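Probable porin (Pseudomonas aeruginosa, PDB 4FSP) probably acts as a porin of the outer membrane, a beta-barrel channel through which small solutes are thought to enter the cell. Local coordinates at residues Glu17-Asp22 and Val69-Leu74; Ala112-Arg115 and Glu120-Val123; Asn185-Gly190 and Phe312-Glu317; His291-Leu296 and Pro301-Phe306; Cys326-Ala329 and Gly335-Leu338. All blocks are in the same frame, centred on the assembly; numbering follows the deposited sequence.

In the fold
Contacts 1, 2 and 5 lie in or against the barrel wall near short hairpin turns, whereas contacts 3 and 4 lie in long loops, are largely buried and touch each other, their centres about 10 Å apart. Contacts 1 and 2 also touch, through the paired strands 67-80 and 105-116; contact 5 belongs to the hairpin of strands 318-327 and 336-346, its centre about 36 Å from that of contact 1. The chemistry follows the place. Contacts 2 and 5 are surface ladders of backbone bonds with apolar side chains on one face, contact 1 sets a ring against a strand, contact 3 holds two loops by charge, and contact 4 joins rings to aliphatic groups.

Contact 1 (Glu17-Asp22 and Val69-Leu74); sequences EGFLED and VGLDLL. With C8E ((hydroxyethyloxy)tri(ethyloxy)octane), chain B.
An aromatic ring laid against the backbone of a barrel strand makes this contact: Phe19, in the turn that precedes strand 24-38, packs on Val69, Gly70 and Leu71 near the start of strand 67-80. No hydrogen bond joins the segments; the contact is made by the ring atoms CD2, CE2 and CZ. CG of Phe19 stands anti to its N (chi1 -170°), which carries the ring out of the turn and over to the strand. Phe19 CD2 comes 3.6 Å from Val69 O, which sits at the ring edge, near the ring plane. Phe19 CE2 lies 3.8 Å from the CA of Gly70, a residue without a side chain, and CZ meets CB of Leu71 at 3.7 Å, both partners placed obliquely, neither over the face nor at the edge. The turn holds its own shape by a backbone bond from Asp22 N to Gly18 O (2.8 Å). Glu17 OE1 accepts a weak bond from Phe19 N (3.3 Å), while its OE2 is bonded to Glu64 N. A detergent molecule, C8E of chain B, lies beside Leu20, on what is probably the lipid-facing side: its C6 is 4.0 Å from Leu20 CD2. Other detergent molecules touch Val69, as expected for the outer surface of a membrane barrel. Gly18 and Phe19 also bond through their backbones to Tyr62 and Gly61, in the turn after strand 47-59. Strand 67-80 runs between strands 47-59 and 105-116; Phe19 leans on Tyr58 of the former, while Gly70 shares a backbone bond with Lys113 of the latter.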
# COMPACT_ATOMS: atom_id res chain seq x y z
N GLU A 17 -11.67 -19.58 26.38
CA GLU A 17 -11.66 -18.16 26.69
C GLU A 17 -10.26 -17.63 26.41
O GLU A 17 -9.34 -17.82 27.21
CB GLU A 17 -12.11 -17.89 28.14
CG GLU A 17 -12.07 -16.43 28.53
CD GLU A 17 -12.65 -15.53 27.45
OE1 GLU A 17 -11.94 -14.63 26.96
OE2 GLU A 17 -13.83 -15.70 27.09
N GLY A 18 -10.10 -16.97 25.27
CA GLY A 18 -8.77 -16.64 24.78
C GLY A 18 -8.37 -15.18 24.67
O GLY A 18 -7.24 -14.89 24.27
N PHE A 19 -9.27 -14.26 25.01
CA PHE A 19 -8.99 -12.82 24.90
C PHE A 19 -7.67 -12.43 25.57
O PHE A 19 -6.77 -11.87 24.93
CB PHE A 19 -10.13 -12.03 25.54
CG PHE A 19 -10.07 -10.54 25.29
CD1 PHE A 19 -9.15 -9.74 25.96
CD2 PHE A 19 -10.95 -9.94 24.40
CE1 PHE A 19 -9.10 -8.35 25.72
CE2 PHE A 19 -10.92 -8.56 24.16
CZ PHE A 19 -10.00 -7.77 24.82
N LEU A 20 -7.56 -12.70 26.87
CA LEU A 20 -6.32 -12.41 27.56
C LEU A 20 -5.21 -13.42 27.24
O LEU A 20 -4.08 -13.03 26.96
CB LEU A 20 -6.55 -12.32 29.07
CG LEU A 20 -7.47 -11.17 29.52
CD1 LEU A 20 -7.75 -11.24 31.02
CD2 LEU A 20 -6.87 -9.81 29.13
N GLU A 21 -5.54 -14.72 27.27
CA GLU A 21 -4.53 -15.78 27.11
C GLU A 21 -3.78 -15.70 25.79
O GLU A 21 -2.57 -15.89 25.75
CB GLU A 21 -5.16 -17.17 27.27
CG GLU A 21 -4.21 -18.32 26.98
CD GLU A 21 -3.06 -18.38 27.98
OE1 GLU A 21 -3.23 -17.91 29.11
OE2 GLU A 21 -1.99 -18.91 27.63
N ASP A 22 -4.48 -15.41 24.70
CA ASP A 22 -3.83 -15.33 23.40
C ASP A 22 -3.41 -13.91 23.03
O ASP A 22 -3.00 -13.65 21.89
CB ASP A 22 -4.75 -15.93 22.32
CG ASP A 22 -5.18 -17.34 22.66
OD1 ASP A 22 -4.38 -18.06 23.29
OD2 ASP A 22 -6.30 -17.73 22.29
N VAL A 69 -15.32 -12.26 20.50
CA VAL A 69 -15.08 -10.82 20.51
C VAL A 69 -13.62 -10.53 20.85
O VAL A 69 -13.02 -11.19 21.71
CB VAL A 69 -15.99 -10.12 21.55
CG1 VAL A 69 -15.86 -8.61 21.43
CG2 VAL A 69 -17.44 -10.53 21.35
N GLY A 70 -13.04 -9.55 20.17
CA GLY A 70 -11.66 -9.18 20.44
C GLY A 70 -11.39 -7.69 20.34
O GLY A 70 -12.27 -6.90 19.96
N LEU A 71 -10.16 -7.29 20.68
CA LEU A 71 -9.77 -5.89 20.66
C LEU A 71 -8.33 -5.73 20.21
O LEU A 71 -7.43 -6.37 20.76
CB LEU A 71 -9.94 -5.30 22.06
CG LEU A 71 -9.41 -3.87 22.26
CD1 LEU A 71 -10.22 -2.89 21.43
CD2 LEU A 71 -9.47 -3.48 23.74
N ASP A 72 -8.10 -4.90 19.18
CA ASP A 72 -6.75 -4.48 18.81
C ASP A 72 -6.56 -3.04 19.24
O ASP A 72 -7.51 -2.23 19.25
CB ASP A 72 -6.49 -4.58 17.29
CG ASP A 72 -6.64 -5.99 16.77
OD1 ASP A 72 -6.60 -6.93 17.59
OD2 ASP A 72 -6.80 -6.17 15.53
N LEU A 73 -5.31 -2.71 19.57
CA LEU A 73 -4.96 -1.36 19.98
C LEU A 73 -3.68 -0.92 19.30
O LEU A 73 -2.69 -1.66 19.29
CB LEU A 73 -4.76 -1.30 21.50
CG LEU A 73 -6.03 -1.27 22.34
CD1 LEU A 73 -5.70 -1.37 23.82
CD2 LEU A 73 -6.75 0.02 22.04
N LEU A 74 -3.70 0.28 18.74
CA LEU A 74 -2.50 0.88 18.18
C LEU A 74 -2.14 2.16 18.94
O LEU A 74 -2.87 3.15 18.88
CB LEU A 74 -2.69 1.20 16.70
CG LEU A 74 -2.29 0.15 15.66
CD1 LEU A 74 -2.50 0.68 14.24
CD2 LEU A 74 -0.85 -0.31 15.85
C1 C8E B . -3.56 -3.53 26.85
C2 C8E B . -4.04 -4.71 27.68
C3 C8E B . -2.97 -5.79 27.80
C4 C8E B . -3.57 -7.16 28.07
C5 C8E B . -2.79 -7.95 29.11
C6 C8E B . -2.88 -9.47 28.88
C7 C8E B . -1.85 -10.22 29.72
C8 C8E B . -2.07 -11.73 29.72
O9 C8E B . -1.37 -12.35 28.66
C10 C8E B . -0.28 -13.13 29.10
C11 C8E B . -0.29 -14.48 28.41
O12 C8E B . 0.50 -14.42 27.25
C13 C8E B . 1.84 -14.72 27.55

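Contact 2 (Ala112-Arg115 and Glu120-Val123); sequences AKLR and ELKV
Leu114 and Leu121 stand side by side and point the same way from a hydrogen-bonded antiparallel pair, with Leu114 CD1 4.2 Å from Leu121 CD2. They reach this position by different first torsions: CG of Leu121 is anti to its N (chi1 174°), whereas that of Leu114 is anti to its carbonyl carbon (chi1 -65°). Ala112 and Val123 share their face, which is apolar and, with detergent bound near Leu114, is evidently the lipid-facing surface of the barrel. The other face carries charge. Glu120 runs extended from the strand and comes between Lys113 and Arg115: its OE1 is 4.0 Å from Lys113 CB and its OE2 4.0 Å from Arg115 CD. The Glu120 carboxylate and Arg115 guanidinium planes are 35° apart, and OE2 stays 4.4 Å from Arg115 NE, well out of the guanidinium plane, so the attraction is one of nearby charges and not a salt bridge. Lys113 and Lys122 diverge toward their ends; Lys113 NZ takes Asp72 OD1 as its salt-bridge partner. Beneath these side chains the backbones are tied by two pairs of bonds. Leu114 N donates to Leu121 O at 2.7 Å in an almost straight bond, returned by Leu121 N to Leu114 O at 2.8 Å, and Ala112 and Val123 exchange a second pair, of which the bond from Ala112 N is the more bent. The short turn of a beta hairpin joins the two strands. Lys113 and Arg115 bond by their backbones to strand 67-80, and Glu120 and Lys122 to strand 148-152, so the hairpin is built into the barrel wall between those two strands.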
# COMPACT_ATOMS: atom_id res chain seq x y z
N ALA A 112 -12.53 -2.97 17.55
CA ALA A 112 -13.27 -4.14 17.98
C ALA A 112 -13.23 -5.17 16.85
O ALA A 112 -13.30 -4.83 15.65
CB ALA A 112 -14.71 -3.78 18.32
N LYS A 113 -13.09 -6.44 17.22
CA LYS A 113 -13.14 -7.49 16.23
C LYS A 113 -14.11 -8.60 16.64
O LYS A 113 -14.10 -9.06 17.78
CB LYS A 113 -11.74 -8.03 15.89
CG LYS A 113 -10.96 -8.61 17.06
CD LYS A 113 -9.47 -8.80 16.73
CE LYS A 113 -8.74 -9.42 17.92
NZ LYS A 113 -7.26 -9.57 17.71
N LEU A 114 -14.98 -8.97 15.70
CA LEU A 114 -15.91 -10.07 15.90
C LEU A 114 -15.61 -11.19 14.91
O LEU A 114 -15.32 -10.96 13.73
CB LEU A 114 -17.36 -9.62 15.72
CG LEU A 114 -17.98 -8.61 16.69
CD1 LEU A 114 -19.36 -8.24 16.17
CD2 LEU A 114 -18.11 -9.18 18.08
N ARG A 115 -15.73 -12.40 15.41
CA ARG A 115 -15.31 -13.57 14.68
C ARG A 115 -16.42 -14.63 14.80
O ARG A 115 -16.89 -14.95 15.89
CB ARG A 115 -14.00 -14.03 15.31
CG ARG A 115 -13.27 -15.07 14.57
CD ARG A 115 -12.05 -14.59 13.78
NE ARG A 115 -11.78 -15.70 12.87
CZ ARG A 115 -10.87 -16.65 13.08
NH1 ARG A 115 -10.05 -16.58 14.12
NH2 ARG A 115 -10.75 -17.65 12.20
N GLU A 120 -15.08 -12.44 9.63
CA GLU A 120 -14.58 -11.53 10.65
C GLU A 120 -15.07 -10.12 10.37
O GLU A 120 -15.08 -9.67 9.21
CB GLU A 120 -13.03 -11.56 10.75
CG GLU A 120 -12.45 -10.56 11.81
CD GLU A 120 -10.93 -10.70 12.03
OE1 GLU A 120 -10.30 -9.80 12.63
OE2 GLU A 120 -10.34 -11.72 11.61
N LEU A 121 -15.50 -9.43 11.43
CA LEU A 121 -15.93 -8.04 11.33
C LEU A 121 -15.03 -7.20 12.21
O LEU A 121 -14.87 -7.51 13.40
CB LEU A 121 -17.39 -7.88 11.78
CG LEU A 121 -17.88 -6.43 11.86
CD1 LEU A 121 -17.85 -5.83 10.46
CD2 LEU A 121 -19.28 -6.31 12.49
N LYS A 122 -14.41 -6.17 11.63
CA LYS A 122 -13.63 -5.21 12.41
C LYS A 122 -14.34 -3.86 12.42
O LYS A 122 -14.81 -3.39 11.38
CB LYS A 122 -12.23 -5.01 11.81
CG LYS A 122 -11.33 -6.24 11.86
CD LYS A 122 -9.96 -5.91 11.25
CE LYS A 122 -8.93 -6.94 11.65
NZ LYS A 122 -7.55 -6.41 11.44
N VAL A 123 -14.39 -3.22 13.59
CA VAL A 123 -15.00 -1.90 13.70
C VAL A 123 -14.12 -0.97 14.51
O VAL A 123 -13.74 -1.28 15.65
CB VAL A 123 -16.38 -1.95 14.38
CG1 VAL A 123 -16.95 -0.53 14.49
CG2 VAL A 123 -17.33 -2.82 13.58

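Contact 3 (Asn185-Gly190 and Phe312-Glu317); sequences NRRFAG and FAEAGE
Arg187 and Glu314 form a buried salt bridge between two long loops of this outer-membrane barrel, one leading into strand 193-205 and the other into strand 318-327. A single carboxylate oxygen does most of the work. Glu314 OE2 accepts from Arg187 NE at 2.7 Å and from Asn185 ND2 at 3.0 Å, and these donors reach it from opposite faces of the carboxylate plane; a weak bond from Arg187 NH2, at 3.1 Å, adds to the grip. OE2 lies in the guanidinium plane, at its edge, though the two flat groups are turned 50° against each other. The Glu314 chain folds back at chi2 (-61°), which brings its carboxylate round to the other loop. At the second carboxylate oxygen, a water lies between OE1 and Asn185 O and probably bridges them. On the guanidinium side, NH2 also has a salt bridge to Asp311, so the guanidinium lies between two acids, and its charge would probably favour the ionised form of both. Within its own loop Glu314 opens a type II turn, closed by a 3.2 Å bond from Glu317 N to Glu314 O, with Gly316 at positive phi. Glu314 N is weakly bonded to Glu317 OE1 (3.3 Å). Over one face of the Arg187 guanidinium sits Ala313 O, 3.3 Å above the plane and over its centre.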
# COMPACT_ATOMS: atom_id res chain seq x y z
N ASN A 185 -0.63 17.31 -8.95
CA ASN A 185 -0.49 17.92 -10.28
C ASN A 185 -1.82 18.39 -10.89
O ASN A 185 -1.98 18.40 -12.11
CB ASN A 185 0.23 16.97 -11.25
CG ASN A 185 1.56 16.46 -10.71
OD1 ASN A 185 2.10 16.99 -9.73
ND2 ASN A 185 2.11 15.43 -11.35
N ARG A 186 -2.77 18.76 -10.03
CA ARG A 186 -4.09 19.24 -10.47
C ARG A 186 -4.83 18.31 -11.45
O ARG A 186 -5.57 18.79 -12.31
CB ARG A 186 -3.96 20.64 -11.10
CG ARG A 186 -2.94 21.54 -10.41
CD ARG A 186 -2.66 22.80 -11.23
NE ARG A 186 -3.62 23.86 -10.97
CZ ARG A 186 -4.47 24.34 -11.87
NH1 ARG A 186 -4.46 23.86 -13.11
NH2 ARG A 186 -5.32 25.30 -11.54
N ARG A 187 -4.64 17.00 -11.32
CA ARG A 187 -5.26 16.03 -12.24
C ARG A 187 -6.78 16.15 -12.31
O ARG A 187 -7.39 15.85 -13.33
CB ARG A 187 -4.90 14.60 -11.83
CG ARG A 187 -3.48 14.21 -12.19
CD ARG A 187 -3.05 13.00 -11.39
NE ARG A 187 -1.67 12.65 -11.71
CZ ARG A 187 -0.98 11.70 -11.10
NH1 ARG A 187 -1.55 10.99 -10.12
NH2 ARG A 187 0.27 11.46 -11.46
N PHE A 188 -7.37 16.58 -11.20
CA PHE A 188 -8.80 16.71 -11.10
C PHE A 188 -9.15 18.17 -10.80
O PHE A 188 -8.25 19.00 -10.69
CB PHE A 188 -9.29 15.76 -10.02
CG PHE A 188 -8.73 14.38 -10.18
CD1 PHE A 188 -9.06 13.61 -11.30
CD2 PHE A 188 -7.86 13.85 -9.24
CE1 PHE A 188 -8.55 12.34 -11.47
CE2 PHE A 188 -7.33 12.57 -9.40
CZ PHE A 188 -7.68 11.81 -10.52
N ALA A 189 -10.44 18.48 -10.66
CA ALA A 189 -10.86 19.86 -10.42
C ALA A 189 -10.40 20.41 -9.06
O ALA A 189 -9.99 21.56 -8.95
CB ALA A 189 -12.36 20.00 -10.57
N GLY A 190 -10.49 19.57 -8.03
CA GLY A 190 -10.03 19.92 -6.70
C GLY A 190 -9.91 18.66 -5.87
O GLY A 190 -10.22 17.58 -6.38
N PHE A 312 3.37 7.96 -12.11
CA PHE A 312 3.20 7.84 -13.55
C PHE A 312 1.75 7.64 -13.92
O PHE A 312 1.41 6.69 -14.62
CB PHE A 312 4.08 6.70 -14.07
CG PHE A 312 5.54 6.95 -13.84
CD1 PHE A 312 6.13 6.65 -12.61
CD2 PHE A 312 6.32 7.55 -14.83
CE1 PHE A 312 7.47 6.91 -12.38
CE2 PHE A 312 7.67 7.82 -14.60
CZ PHE A 312 8.24 7.52 -13.37
N ALA A 313 0.91 8.54 -13.42
CA ALA A 313 -0.54 8.39 -13.54
C ALA A 313 -1.24 9.67 -14.00
O ALA A 313 -2.38 9.92 -13.62
CB ALA A 313 -1.14 7.89 -12.22
N GLU A 314 -0.54 10.47 -14.81
CA GLU A 314 -1.18 11.57 -15.51
C GLU A 314 -2.11 11.02 -16.58
O GLU A 314 -1.92 9.91 -17.07
CB GLU A 314 -0.13 12.45 -16.20
CG GLU A 314 0.77 13.18 -15.23
CD GLU A 314 -0.00 14.13 -14.33
OE1 GLU A 314 -0.78 14.95 -14.86
OE2 GLU A 314 0.15 14.04 -13.09
N ALA A 315 -3.13 11.81 -16.92
CA ALA A 315 -4.02 11.46 -18.02
C ALA A 315 -3.18 11.12 -19.26
O ALA A 315 -2.20 11.82 -19.56
CB ALA A 315 -4.96 12.63 -18.32
N GLY A 316 -3.52 10.04 -19.95
CA GLY A 316 -2.88 9.73 -21.21
C GLY A 316 -1.51 9.07 -21.14
O GLY A 316 -1.00 8.58 -22.15
N GLU A 317 -0.93 9.02 -19.94
CA GLU A 317 0.46 8.58 -19.81
C GLU A 317 0.69 7.05 -19.86
O GLU A 317 0.06 6.26 -19.13
CB GLU A 317 1.08 9.16 -18.54
CG GLU A 317 2.55 8.80 -18.36
CD GLU A 317 3.16 9.47 -17.13
OE1 GLU A 317 2.39 9.93 -16.25
OE2 GLU A 317 4.41 9.54 -17.06
O HOH W 1 -2.20 17.03 -14.16

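Contact 4 (His291-Leu296 and Pro301-Phe306); sequences HGFPYL and PYLVNF
Leu303 N donates to Pro301 O at 2.7 Å, closing an inverse gamma turn centred on Tyr302, with Pro301 and Leu303, on either side of the turn's centre, both directed at the other segment, where they meet Tyr295 and Phe293. The proline takes the tyrosine. Pro301 CB sits over the centre of the Tyr295 ring, 3.4 Å from the centroid and 4° off its normal, a CH-pi contact, while Pro301 CD touches Tyr295 CE2, also at 3.4 Å. Proline and tyrosine extend in a common direction. Tyr295 has CG between its N and its carbonyl carbon (chi1 54°), which sets one ring face against the proline. Its hydroxyl is held in turn by Asp311 OD2. Both segments belong to the long loop between strands 278-288 and 318-327, which folds toward the inside of the barrel; in the OprD family the corresponding loop narrows the pore, and the inward course here is consistent with that. The leucine takes the phenylalanine: Leu303 CD2 stands over the Phe293 ring, 4.0 Å from its centroid, in a second CH-pi contact, and CD1 meets Phe293 CD2 at 3.7 Å. The leucine and the phenylalanine run antiparallel as they pass. Pro301 CB also meets Phe293, 3.9 Å from CE2, and so touches both rings. Strand 262-273 offers Asn263 and Ser265 to Phe293, and strand 278-288 contributes Met287 to both Phe293 and Leu303. Tyr302 turns its ring away from both, into a cation-pi contact with Arg246 of strand 240-252.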
# COMPACT_ATOMS: atom_id res chain seq x y z
N HIS A 291 -8.80 11.59 -17.78
CA HIS A 291 -8.13 11.86 -16.50
C HIS A 291 -7.10 10.85 -16.04
O HIS A 291 -7.02 9.74 -16.56
CB HIS A 291 -9.15 12.07 -15.39
CG HIS A 291 -10.04 13.24 -15.63
ND1 HIS A 291 -11.22 13.13 -16.35
CD2 HIS A 291 -9.91 14.54 -15.31
CE1 HIS A 291 -11.78 14.33 -16.43
NE2 HIS A 291 -11.01 15.20 -15.81
N GLY A 292 -6.33 11.25 -15.03
CA GLY A 292 -5.38 10.36 -14.40
C GLY A 292 -6.05 9.44 -13.40
O GLY A 292 -7.28 9.43 -13.26
N PHE A 293 -5.23 8.67 -12.68
CA PHE A 293 -5.70 7.62 -11.81
C PHE A 293 -6.04 8.16 -10.41
O PHE A 293 -5.16 8.67 -9.71
CB PHE A 293 -4.62 6.55 -11.69
CG PHE A 293 -5.01 5.37 -10.84
CD1 PHE A 293 -5.80 4.34 -11.36
CD2 PHE A 293 -4.59 5.29 -9.53
CE1 PHE A 293 -6.17 3.26 -10.57
CE2 PHE A 293 -4.95 4.19 -8.73
CZ PHE A 293 -5.74 3.18 -9.25
N PRO A 294 -7.30 8.04 -10.00
CA PRO A 294 -7.68 8.57 -8.69
C PRO A 294 -7.45 7.56 -7.57
O PRO A 294 -7.56 6.33 -7.77
CB PRO A 294 -9.18 8.82 -8.83
CG PRO A 294 -9.63 7.72 -9.75
CD PRO A 294 -8.45 7.44 -10.70
N TYR A 295 -7.14 8.10 -6.40
CA TYR A 295 -6.98 7.35 -5.16
C TYR A 295 -7.03 8.31 -3.98
O TYR A 295 -6.96 9.52 -4.17
CB TYR A 295 -5.70 6.51 -5.17
CG TYR A 295 -4.38 7.23 -5.46
CD1 TYR A 295 -4.06 7.69 -6.74
CD2 TYR A 295 -3.42 7.37 -4.47
CE1 TYR A 295 -2.84 8.30 -7.00
CE2 TYR A 295 -2.20 7.98 -4.72
CZ TYR A 295 -1.91 8.43 -5.98
OH TYR A 295 -0.70 9.03 -6.22
N LEU A 296 -7.17 7.78 -2.77
CA LEU A 296 -7.42 8.65 -1.61
C LEU A 296 -6.13 9.28 -1.06
O LEU A 296 -5.06 8.66 -1.11
CB LEU A 296 -8.11 7.88 -0.49
CG LEU A 296 -9.42 7.18 -0.86
CD1 LEU A 296 -9.90 6.26 0.26
CD2 LEU A 296 -10.47 8.22 -1.21
N PRO A 301 -1.17 4.55 -4.47
CA PRO A 301 -2.03 4.01 -5.53
C PRO A 301 -1.63 2.57 -5.83
O PRO A 301 -0.44 2.26 -5.90
CB PRO A 301 -1.69 4.90 -6.73
CG PRO A 301 -0.19 5.27 -6.49
CD PRO A 301 -0.03 5.34 -4.99
N TYR A 302 -2.61 1.69 -6.03
CA TYR A 302 -2.30 0.30 -6.37
C TYR A 302 -1.86 0.15 -7.82
O TYR A 302 -2.55 -0.46 -8.64
CB TYR A 302 -3.53 -0.57 -6.11
CG TYR A 302 -3.25 -2.04 -6.08
CD1 TYR A 302 -2.33 -2.58 -5.18
CD2 TYR A 302 -3.93 -2.92 -6.93
CE1 TYR A 302 -2.09 -3.96 -5.13
CE2 TYR A 302 -3.69 -4.30 -6.88
CZ TYR A 302 -2.77 -4.81 -5.99
OH TYR A 302 -2.54 -6.17 -5.94
N LEU A 303 -0.69 0.70 -8.15
CA LEU A 303 -0.19 0.64 -9.53
C LEU A 303 1.21 0.02 -9.56
O LEU A 303 1.98 0.21 -8.61
CB LEU A 303 -0.14 2.06 -10.11
CG LEU A 303 -1.44 2.84 -10.29
CD1 LEU A 303 -1.15 4.31 -10.60
CD2 LEU A 303 -2.25 2.23 -11.43
N VAL A 304 1.56 -0.73 -10.60
CA VAL A 304 2.91 -1.31 -10.58
C VAL A 304 4.00 -0.29 -10.87
O VAL A 304 5.08 -0.37 -10.29
CB VAL A 304 3.10 -2.62 -11.41
CG1 VAL A 304 1.78 -3.25 -11.79
CG2 VAL A 304 4.01 -2.41 -12.59
N ASN A 305 3.72 0.67 -11.74
CA ASN A 305 4.72 1.71 -12.02
C ASN A 305 4.58 2.86 -11.04
O ASN A 305 4.31 4.00 -11.43
CB ASN A 305 4.65 2.17 -13.48
CG ASN A 305 5.23 1.14 -14.42
OD1 ASN A 305 5.72 0.10 -13.94
ND2 ASN A 305 5.18 1.39 -15.74
N PHE A 306 4.75 2.55 -9.76
CA PHE A 306 4.68 3.55 -8.70
C PHE A 306 6.01 3.52 -8.02
O PHE A 306 6.42 2.48 -7.49
CB PHE A 306 3.57 3.18 -7.71
CG PHE A 306 3.66 3.92 -6.40
CD1 PHE A 306 3.60 5.31 -6.35
CD2 PHE A 306 3.80 3.22 -5.21
CE1 PHE A 306 3.69 5.98 -5.15
CE2 PHE A 306 3.88 3.89 -4.00
CZ PHE A 306 3.83 5.27 -3.97

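Contact 5 (Cys326-Ala329 and Gly335-Leu338); sequences CDFA and GLSL. With C8E ((hydroxyethyloxy)tri(ethyloxy)octane), chain F.
The Phe328 ring is sandwiched between detergent and sulfur: C11 of C8E (chain F) lies over one face, 3.6 Å from Phe328 CE1, and Cys326 SG stands 3.6 Å above the plane on the opposite face, offset toward the rim. The ring edge is turned to the partner strand. There Leu338 CB lies 3.8 Å from Phe328 CE2, with Leu336 O and Ser337 N also near the ring plane; Leu336 CG meets CD2 at 3.5 Å from out of the plane, on the side of the detergent. Phe328 CG is anti to the carbonyl carbon (chi1 -62°), which lays the ring alongside the strand beside these leucines. Leu338 CD1 and Leu336 CD2 reach the same detergent, CD1 coming 3.6 Å from its C8, which is consistent with all three residues forming part of the lipid-facing surface. The backbones below are those of a beta hairpin, strands 318-327 and 336-346, close to its turn. Cys326 and Leu338 are a hydrogen-bonded antiparallel pair, with Cys326 N to Leu338 O and Leu338 N to Cys326 O both 2.9 Å; Phe328 N adds a nearly straight bond (165°) to Leu336 O. Asp327 and Ser337, a non-hydrogen-bonded pair, point to the other face. Past the last rung comes an Asx turn, in which Asp327 OD1 accepts from Ala329 N at 2.8 Å, the donor standing above the carboxylate plane. Gly335, just before Leu336, has a positive phi, backbone angles that call for glycine. Strand 358-368 lies on the far side of strand 336-346, bonded by Val368 to Gly335 and by Arg366 to Ser337.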
# COMPACT_ATOMS: atom_id res chain seq x y z
N CYS A 326 18.25 -7.99 -5.58
CA CYS A 326 19.25 -8.98 -5.18
C CYS A 326 19.27 -9.18 -3.67
O CYS A 326 19.36 -8.22 -2.91
CB CYS A 326 20.64 -8.59 -5.66
SG CYS A 326 21.91 -9.80 -5.24
N ASP A 327 19.15 -10.44 -3.25
CA ASP A 327 19.31 -10.84 -1.85
C ASP A 327 20.70 -11.42 -1.72
O ASP A 327 21.05 -12.37 -2.43
CB ASP A 327 18.27 -11.90 -1.48
CG ASP A 327 18.23 -12.19 0.02
OD1 ASP A 327 19.18 -11.83 0.74
OD2 ASP A 327 17.23 -12.79 0.48
N PHE A 328 21.52 -10.87 -0.83
CA PHE A 328 22.87 -11.37 -0.69
C PHE A 328 22.93 -12.52 0.31
O PHE A 328 24.01 -12.99 0.66
CB PHE A 328 23.84 -10.24 -0.34
CG PHE A 328 23.91 -9.17 -1.39
CD1 PHE A 328 24.71 -9.34 -2.52
CD2 PHE A 328 23.17 -8.01 -1.27
CE1 PHE A 328 24.76 -8.35 -3.51
CE2 PHE A 328 23.22 -7.02 -2.26
CZ PHE A 328 24.02 -7.20 -3.38
N ALA A 329 21.76 -12.99 0.74
CA ALA A 329 21.71 -14.07 1.72
C ALA A 329 22.24 -15.41 1.17
O ALA A 329 23.26 -15.90 1.66
CB ALA A 329 20.30 -14.22 2.32
N GLY A 335 20.67 -10.70 5.42
CA GLY A 335 20.30 -9.41 5.96
C GLY A 335 20.56 -8.27 4.99
O GLY A 335 20.01 -7.18 5.14
N LEU A 336 21.40 -8.52 3.98
CA LEU A 336 21.71 -7.49 3.00
C LEU A 336 20.92 -7.72 1.72
O LEU A 336 20.98 -8.78 1.10
CB LEU A 336 23.21 -7.47 2.67
CG LEU A 336 23.66 -6.32 1.76
CD1 LEU A 336 23.43 -4.98 2.45
CD2 LEU A 336 25.13 -6.44 1.31
N SER A 337 20.16 -6.70 1.32
CA SER A 337 19.40 -6.78 0.09
C SER A 337 19.57 -5.47 -0.64
O SER A 337 19.89 -4.45 -0.03
CB SER A 337 17.92 -6.99 0.39
OG SER A 337 17.44 -5.94 1.23
N LEU A 338 19.32 -5.50 -1.95
CA LEU A 338 19.44 -4.32 -2.78
C LEU A 338 18.35 -4.34 -3.85
O LEU A 338 17.97 -5.41 -4.33
CB LEU A 338 20.84 -4.29 -3.38
CG LEU A 338 21.20 -3.57 -4.68
CD1 LEU A 338 22.68 -3.19 -4.64
CD2 LEU A 338 20.93 -4.47 -5.87
C7 C8E F . 26.14 -2.05 -3.20
C8 C8E F . 25.99 -3.56 -3.27
O9 C8E F . 27.20 -4.24 -2.99
C10 C8E F . 27.10 -5.13 -1.90
C11 C8E F . 27.57 -6.52 -2.31
O12 C8E F . 28.76 -6.93 -1.67
C13 C8E F . 28.75 -8.30 -1.30
C14 C8E F . 29.87 -8.62 -0.31
O15 C8E F . 30.77 -9.55 -0.89
C16 C8E F . 31.80 -10.03 -0.04
C17 C8E F . 31.30 -10.29 1.38
O18 C8E F . 30.92 -11.65 1.49
C19 C8E F . 32.03 -12.49 1.74
C20 C8E F . 31.70 -13.39 2.93